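Local atomic coordinates of hydrolase family protein (Deinococcus radiodurans R1, PDB entry 3CNH), a protein that probably acts as a phosphatase of the haloacid dehalogenase-like superfamily, with a metal site occupied here by a sodium ion. Residues A[82-96]-A[114-127]. Numbering follows the deposited sequence. Where two conformers were deposited one is given.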
loop_
_atom_site.group_PDB
_atom_site.type_symbol
_atom_site.label_atom_id
_atom_site.label_comp_id
_atom_site.label_asym_id
_atom_site.label_seq_id
_atom_site.Cartn_x
_atom_site.Cartn_y
_atom_site.Cartn_z
ATOM N N GLU A 82 -11.138 6.796 -5.813
ATOM C CA GLU A 82 -9.850 7.508 -5.808
ATOM C C GLU A 82 -9.786 8.536 -4.688
ATOM O O GLU A 82 -8.766 8.705 -3.985
ATOM C CB GLU A 82 -9.579 8.123 -7.189
ATOM C CG GLU A 82 -9.201 7.050 -8.178
ATOM C CD GLU A 82 -9.030 7.570 -9.590
ATOM O OE1 GLU A 82 -9.473 8.712 -9.843
ATOM O OE2 GLU A 82 -8.474 6.808 -10.411
ATOM N N GLU A 83 -10.906 9.191 -4.492
ATOM C CA GLU A 83 -11.023 10.241 -3.482
ATOM C C GLU A 83 -10.916 9.800 -2.042
ATOM O O GLU A 83 -10.791 10.647 -1.143
ATOM C CB GLU A 83 -12.325 11.010 -3.644
ATOM C CG GLU A 83 -12.300 11.791 -4.923
ATOM C CD GLU A 83 -13.654 12.234 -5.327
ATOM O OE1 GLU A 83 -14.630 11.881 -4.620
ATOM O OE2 GLU A 83 -13.736 12.915 -6.368
ATOM N N GLN A 84 -10.958 8.502 -1.823
ATOM C CA GLN A 84 -10.832 7.958 -0.462
ATOM C C GLN A 84 -9.398 8.124 0.023
ATOM O O GLN A 84 -9.144 8.079 1.218
ATOM C CB GLN A 84 -11.199 6.480 -0.374
ATOM C CG GLN A 84 -12.635 6.218 -0.807
ATOM C CD GLN A 84 -13.589 7.084 -0.096
ATOM O OE1 GLN A 84 -13.735 6.979 1.119
ATOM N NE2 GLN A 84 -14.276 7.971 -0.840
ATOM N N SER A 85 -8.482 8.322 -0.913
ATOM C CA SER A 85 -7.045 8.430 -0.589
ATOM C C SER A 85 -6.725 9.824 -0.114
ATOM O O SER A 85 -6.975 10.797 -0.793
ATOM C CB SER A 85 -6.177 8.057 -1.786
ATOM O OG SER A 85 -6.280 6.664 -2.074
ATOM N N GLN A 86 -6.191 9.882 1.096
ATOM C CA GLN A 86 -5.814 11.140 1.709
ATOM C C GLN A 86 -4.419 11.013 2.360
ATOM O O GLN A 86 -3.969 9.914 2.676
ATOM C CB GLN A 86 -6.848 11.502 2.753
ATOM C CG GLN A 86 -8.247 11.690 2.157
ATOM C CD GLN A 86 -8.350 12.906 1.223
ATOM O OE1 GLN A 86 -7.680 13.917 1.423
ATOM N NE2 GLN A 86 -9.222 12.817 0.214
ATOM N N PRO A 87 -3.750 12.136 2.565
ATOM C CA PRO A 87 -2.432 11.975 3.149
ATOM C C PRO A 87 -2.412 11.792 4.632
ATOM O O PRO A 87 -3.363 12.125 5.337
ATOM C CB PRO A 87 -1.771 13.347 2.867
ATOM C CG PRO A 87 -2.892 14.289 2.810
ATOM C CD PRO A 87 -4.072 13.534 2.248
ATOM N N ARG A 88 -1.301 11.221 5.081
ATOM C CA ARG A 88 -0.945 11.161 6.513
ATOM C C ARG A 88 0.219 12.145 6.640
ATOM O O ARG A 88 1.374 11.757 6.544
ATOM C CB ARG A 88 -0.513 9.763 6.932
ATOM C CG ARG A 88 -1.630 8.763 6.954
ATOM C CD ARG A 88 -2.538 8.996 8.138
ATOM N NE ARG A 88 -3.689 8.111 8.064
ATOM C CZ ARG A 88 -3.668 6.846 8.454
ATOM N NH1 ARG A 88 -2.552 6.340 8.947
ATOM N NH2 ARG A 88 -4.746 6.081 8.332
ATOM N N PRO A 89 -0.084 13.455 6.837
ATOM C CA PRO A 89 0.901 14.500 6.777
ATOM C C PRO A 89 2.204 14.342 7.525
ATOM O O PRO A 89 3.253 14.617 6.970
ATOM C CB PRO A 89 0.138 15.736 7.268
ATOM C CG PRO A 89 -1.288 15.425 7.064
ATOM C CD PRO A 89 -1.404 13.969 7.267
ATOM N N GLU A 90 2.133 13.917 8.774
ATOM C CA GLU A 90 3.355 13.836 9.577
ATOM C C GLU A 90 4.301 12.735 9.091
ATOM O O GLU A 90 5.525 12.920 9.057
ATOM C CB GLU A 90 3.052 13.674 11.072
ATOM C CG GLU A 90 2.217 14.794 11.690
ATOM C CD GLU A 90 1.780 14.473 13.131
ATOM O OE1 GLU A 90 1.845 13.286 13.554
ATOM O OE2 GLU A 90 1.354 15.407 13.842
ATOM N N VAL A 91 3.737 11.598 8.731
ATOM C CA VAL A 91 4.561 10.461 8.263
ATOM C C VAL A 91 5.124 10.783 6.881
ATOM O O VAL A 91 6.285 10.513 6.548
ATOM C CB VAL A 91 3.845 9.127 8.324
ATOM C CG1 VAL A 91 4.725 8.067 7.702
ATOM C CG2 VAL A 91 3.524 8.804 9.767
ATOM N N LEU A 92 4.282 11.389 6.067
ATOM C CA LEU A 92 4.726 11.871 4.739
ATOM C C LEU A 92 5.898 12.761 4.832
ATOM O O LEU A 92 6.876 12.644 4.099
ATOM C CB LEU A 92 3.667 12.698 4.030
ATOM C CG LEU A 92 2.722 11.850 3.224
ATOM C CD1 LEU A 92 1.544 12.643 2.737
ATOM C CD2 LEU A 92 3.479 11.244 2.053
ATOM N N ALA A 93 5.801 13.709 5.750
ATOM C CA ALA A 93 6.853 14.680 5.932
ATOM C C ALA A 93 8.154 14.003 6.348
ATOM O O ALA A 93 9.238 14.372 5.922
ATOM C CB ALA A 93 6.446 15.764 6.967
ATOM N N LEU A 94 8.027 13.000 7.195
ATOM C CA LEU A 94 9.207 12.255 7.681
ATOM C C LEU A 94 9.879 11.541 6.507
ATOM O O LEU A 94 11.103 11.571 6.309
ATOM C CB LEU A 94 8.785 11.220 8.731
ATOM C CG LEU A 94 9.835 10.202 9.187
ATOM C CD1 LEU A 94 11.063 10.849 9.791
ATOM C CD2 LEU A 94 9.208 9.175 10.171
ATOM N N ALA A 95 9.033 10.880 5.748
ATOM C CA ALA A 95 9.521 10.088 4.596
ATOM C C ALA A 95 10.186 11.016 3.585
ATOM O O ALA A 95 11.249 10.729 3.051
ATOM C CB ALA A 95 8.415 9.274 3.954
ATOM N N ARG A 96 9.569 12.169 3.357
ATOM C CA ARG A 96 10.136 13.144 2.401
ATOM C C ARG A 96 11.514 13.594 2.853
ATOM O O ARG A 96 12.436 13.796 2.056
ATOM C CB ARG A 96 9.180 14.359 2.182
ATOM C CG ARG A 96 7.938 14.014 1.346
ATOM C CD ARG A 96 6.834 15.141 1.202
ATOM N NE ARG A 96 5.742 14.668 0.324
ATOM C CZ ARG A 96 4.500 15.146 0.277
ATOM N NH1 ARG A 96 4.096 16.079 1.122
ATOM N NH2 ARG A 96 3.620 14.618 -0.581
ATOM N N LEU A 114 -5.586 2.500 -8.602
ATOM C CA LEU A 114 -5.540 3.296 -7.358
ATOM C C LEU A 114 -4.106 3.576 -6.984
ATOM O O LEU A 114 -3.777 4.655 -6.528
ATOM C CB LEU A 114 -6.240 2.662 -6.155
ATOM C CG LEU A 114 -7.764 2.728 -6.103
ATOM C CD1 LEU A 114 -8.275 2.081 -4.795
ATOM C CD2 LEU A 114 -8.249 4.143 -6.241
ATOM N N ASN A 115 -3.248 2.608 -7.196
ATOM C CA ASN A 115 -1.810 2.791 -6.853
ATOM C C ASN A 115 -1.228 3.985 -7.600
ATOM O O ASN A 115 -0.617 4.896 -7.037
ATOM C CB ASN A 115 -0.985 1.534 -7.198
ATOM C CG ASN A 115 0.358 1.510 -6.485
ATOM O OD1 ASN A 115 0.440 1.719 -5.250
ATOM N ND2 ASN A 115 1.410 1.199 -7.246
ATOM N N GLU A 116 -1.498 4.026 -8.883
ATOM C CA GLU A 116 -0.922 5.069 -9.777
ATOM C C GLU A 116 -1.545 6.420 -9.478
ATOM O O GLU A 116 -0.865 7.429 -9.469
ATOM C CB GLU A 116 -0.959 4.596 -11.237
ATOM C CG GLU A 116 0.098 3.461 -11.301
ATOM C CD GLU A 116 0.317 2.829 -12.639
ATOM O OE1 GLU A 116 -0.431 3.150 -13.588
ATOM O OE2 GLU A 116 1.235 1.975 -12.712
ATOM N N TYR A 117 -2.835 6.420 -9.151
ATOM C CA TYR A 117 -3.506 7.670 -8.757
ATOM C C TYR A 117 -2.869 8.225 -7.487
ATOM O O TYR A 117 -2.611 9.413 -7.349
ATOM C CB TYR A 117 -5.013 7.446 -8.534
ATOM C CG TYR A 117 -5.669 8.596 -7.820
ATOM C CD1 TYR A 117 -6.164 9.681 -8.529
ATOM C CD2 TYR A 117 -5.783 8.610 -6.440
ATOM C CE1 TYR A 117 -6.749 10.753 -7.884
ATOM C CE2 TYR A 117 -6.355 9.693 -5.771
ATOM C CZ TYR A 117 -6.850 10.758 -6.515
ATOM O OH TYR A 117 -7.447 11.817 -5.914
ATOM N N ARG A 118 -2.581 7.333 -6.554
ATOM C CA ARG A 118 -2.031 7.736 -5.238
ATOM C C ARG A 118 -0.618 8.281 -5.405
ATOM O O ARG A 118 -0.251 9.308 -4.853
ATOM C CB ARG A 118 -2.085 6.552 -4.254
ATOM C CG ARG A 118 -3.521 6.344 -3.731
ATOM C CD ARG A 118 -3.810 4.919 -3.303
ATOM N NE ARG A 118 -3.026 4.430 -2.170
ATOM C CZ ARG A 118 -3.390 4.541 -0.898
ATOM N NH1 ARG A 118 -4.443 5.262 -0.546
ATOM N NH2 ARG A 118 -2.616 3.990 0.037
ATOM N N ILE A 119 0.139 7.602 -6.244
ATOM C CA ILE A 119 1.540 7.992 -6.465
ATOM C C ILE A 119 1.607 9.362 -7.088
ATOM O O ILE A 119 2.361 10.254 -6.645
ATOM C CB ILE A 119 2.273 6.934 -7.334
ATOM C CG1 ILE A 119 2.449 5.651 -6.524
ATOM C CG2 ILE A 119 3.631 7.433 -7.820
ATOM C CD1 ILE A 119 2.748 4.436 -7.388
ATOM N N ARG A 120 0.788 9.585 -8.103
ATOM C CA ARG A 120 0.848 10.864 -8.831
ATOM C C ARG A 120 0.265 11.986 -7.988
ATOM O O ARG A 120 0.816 13.087 -7.921
ATOM C CB ARG A 120 0.118 10.815 -10.184
ATOM C CG ARG A 120 -1.340 11.245 -10.136
ATOM C CD ARG A 120 -1.914 11.455 -11.546
ATOM N NE ARG A 120 -2.137 10.174 -12.164
ATOM C CZ ARG A 120 -3.306 9.556 -12.189
ATOM N NH1 ARG A 120 -3.398 8.367 -12.731
ATOM N NH2 ARG A 120 -4.378 10.126 -11.669
ATOM N N THR A 121 -0.850 11.705 -7.345
ATOM C CA THR A 121 -1.551 12.760 -6.575
ATOM C C THR A 121 -0.742 13.284 -5.402
ATOM O O THR A 121 -0.737 14.497 -5.100
ATOM C CB THR A 121 -2.956 12.257 -6.113
ATOM O OG1 THR A 121 -3.702 11.872 -7.276
ATOM C CG2 THR A 121 -3.696 13.310 -5.308
ATOM N N PHE A 122 -0.005 12.390 -4.763
ATOM C CA PHE A 122 0.737 12.739 -3.547
ATOM C C PHE A 122 2.243 12.830 -3.736
ATOM O O PHE A 122 2.992 12.976 -2.782
ATOM C CB PHE A 122 0.330 11.843 -2.389
ATOM C CG PHE A 122 -1.122 11.951 -2.083
ATOM C CD1 PHE A 122 -1.616 13.048 -1.427
ATOM C CD2 PHE A 122 -2.006 10.981 -2.512
ATOM C CE1 PHE A 122 -2.988 13.181 -1.184
ATOM C CE2 PHE A 122 -3.391 11.092 -2.284
ATOM C CZ PHE A 122 -3.875 12.199 -1.598
ATOM N N GLY A 123 2.654 12.750 -4.990
ATOM C CA GLY A 123 4.090 12.876 -5.333
ATOM C C GLY A 123 5.014 11.880 -4.653
ATOM O O GLY A 123 6.142 12.221 -4.241
ATOM N N LEU A 124 4.536 10.649 -4.542
ATOM C CA LEU A 124 5.275 9.618 -3.801
ATOM C C LEU A 124 6.632 9.303 -4.449
ATOM O O LEU A 124 7.586 8.913 -3.801
ATOM C CB LEU A 124 4.452 8.354 -3.579
ATOM C CG LEU A 124 3.106 8.565 -2.858
ATOM C CD1 LEU A 124 2.379 7.215 -2.663
ATOM C CD2 LEU A 124 3.277 9.324 -1.525
ATOM N N GLY A 125 6.660 9.492 -5.747
ATOM C CA GLY A 125 7.844 9.255 -6.561
ATOM C C GLY A 125 8.956 10.238 -6.324
ATOM O O GLY A 125 10.073 10.048 -6.780
ATOM N N GLU A 126 8.685 11.286 -5.564
ATOM C CA GLU A 126 9.729 12.249 -5.293
ATOM C C GLU A 126 10.718 11.670 -4.311
ATOM O O GLU A 126 11.894 12.006 -4.317
ATOM C CB GLU A 126 9.135 13.552 -4.754
ATOM C CG GLU A 126 8.288 14.213 -5.828
ATOM C CD GLU A 126 7.539 15.463 -5.353
ATOM O OE1 GLU A 126 7.848 15.990 -4.257
ATOM O OE2 GLU A 126 6.645 15.920 -6.104
ATOM N N PHE A 127 10.240 10.729 -3.503
ATOM C CA PHE A 127 11.090 10.162 -2.443
ATOM C C PHE A 127 11.205 8.637 -2.435
ATOM O O PHE A 127 12.035 8.081 -1.708
ATOM C CB PHE A 127 10.695 10.711 -1.065
ATOM C CG PHE A 127 9.282 10.393 -0.658
ATOM C CD1 PHE A 127 8.992 9.242 0.028
ATOM C CD2 PHE A 127 8.248 11.271 -0.945
ATOM C CE1 PHE A 127 7.683 8.957 0.406
ATOM C CE2 PHE A 127 6.958 11.000 -0.564
ATOM C CZ PHE A 127 6.670 9.837 0.110
HETATM O O HOH W 1 -7.596 11.992 -3.247
HETATM O O HOH W 2 6.397 14.163 -2.197
#
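Where E82 meets Y117, the C-terminal part of cap helix 74-83 lies against helix 112-122 of the Rossmann-like core of this haloacid dehalogenase fold; 84-88 then leads back into core helix 89-98. E82 crosses one face of the phenol, its CB 3.7 Å from the ring centroid and almost on the normal, a CH-pi contact. Beyond CG its extended chain lays the carboxylate over the CD1 side, the two planes only 11° apart. A chi1 of 166° swings the Y117 ring away from its own backbone N and under E82, while T121 OG1 lies over the other face of the ring. Y117 OH and water 1 share a hydrogen bond, and the water also donates to S85 O. A leucine in place of Y117 lacks ring and hydroxyl, and would probably leave the E82 chain without a flat surface to lie on and water 1 held less firmly.

Packing is close at buried S85, where R118, bent at chi3, brings NH1 to S85 OG at 2.8 Å, in the guanidinium plane and with a fairly straight N-H (163°). NH1 also binds T17 O, and a phosphate ion, probably from the crystallisation liquor, lies about 5 Å from the R118 side chain. The edge of F122 meets S85 O, and P87 CD lies against F122 CE1.

At the other end F127 turns one face to the backbone of A95 and R96, with L124 O over the other face and A95 CB 3.6 Å from F127 CE1. The outer side is looser and wetter: exposed R96 extends past the ring, and water 2 joins its NE, weakly, to G123 O. G123 closes helix 112-122 in a Schellman motif, and just before it F122 O accepts R96 NH2 at 2.8 Å through a bent bond.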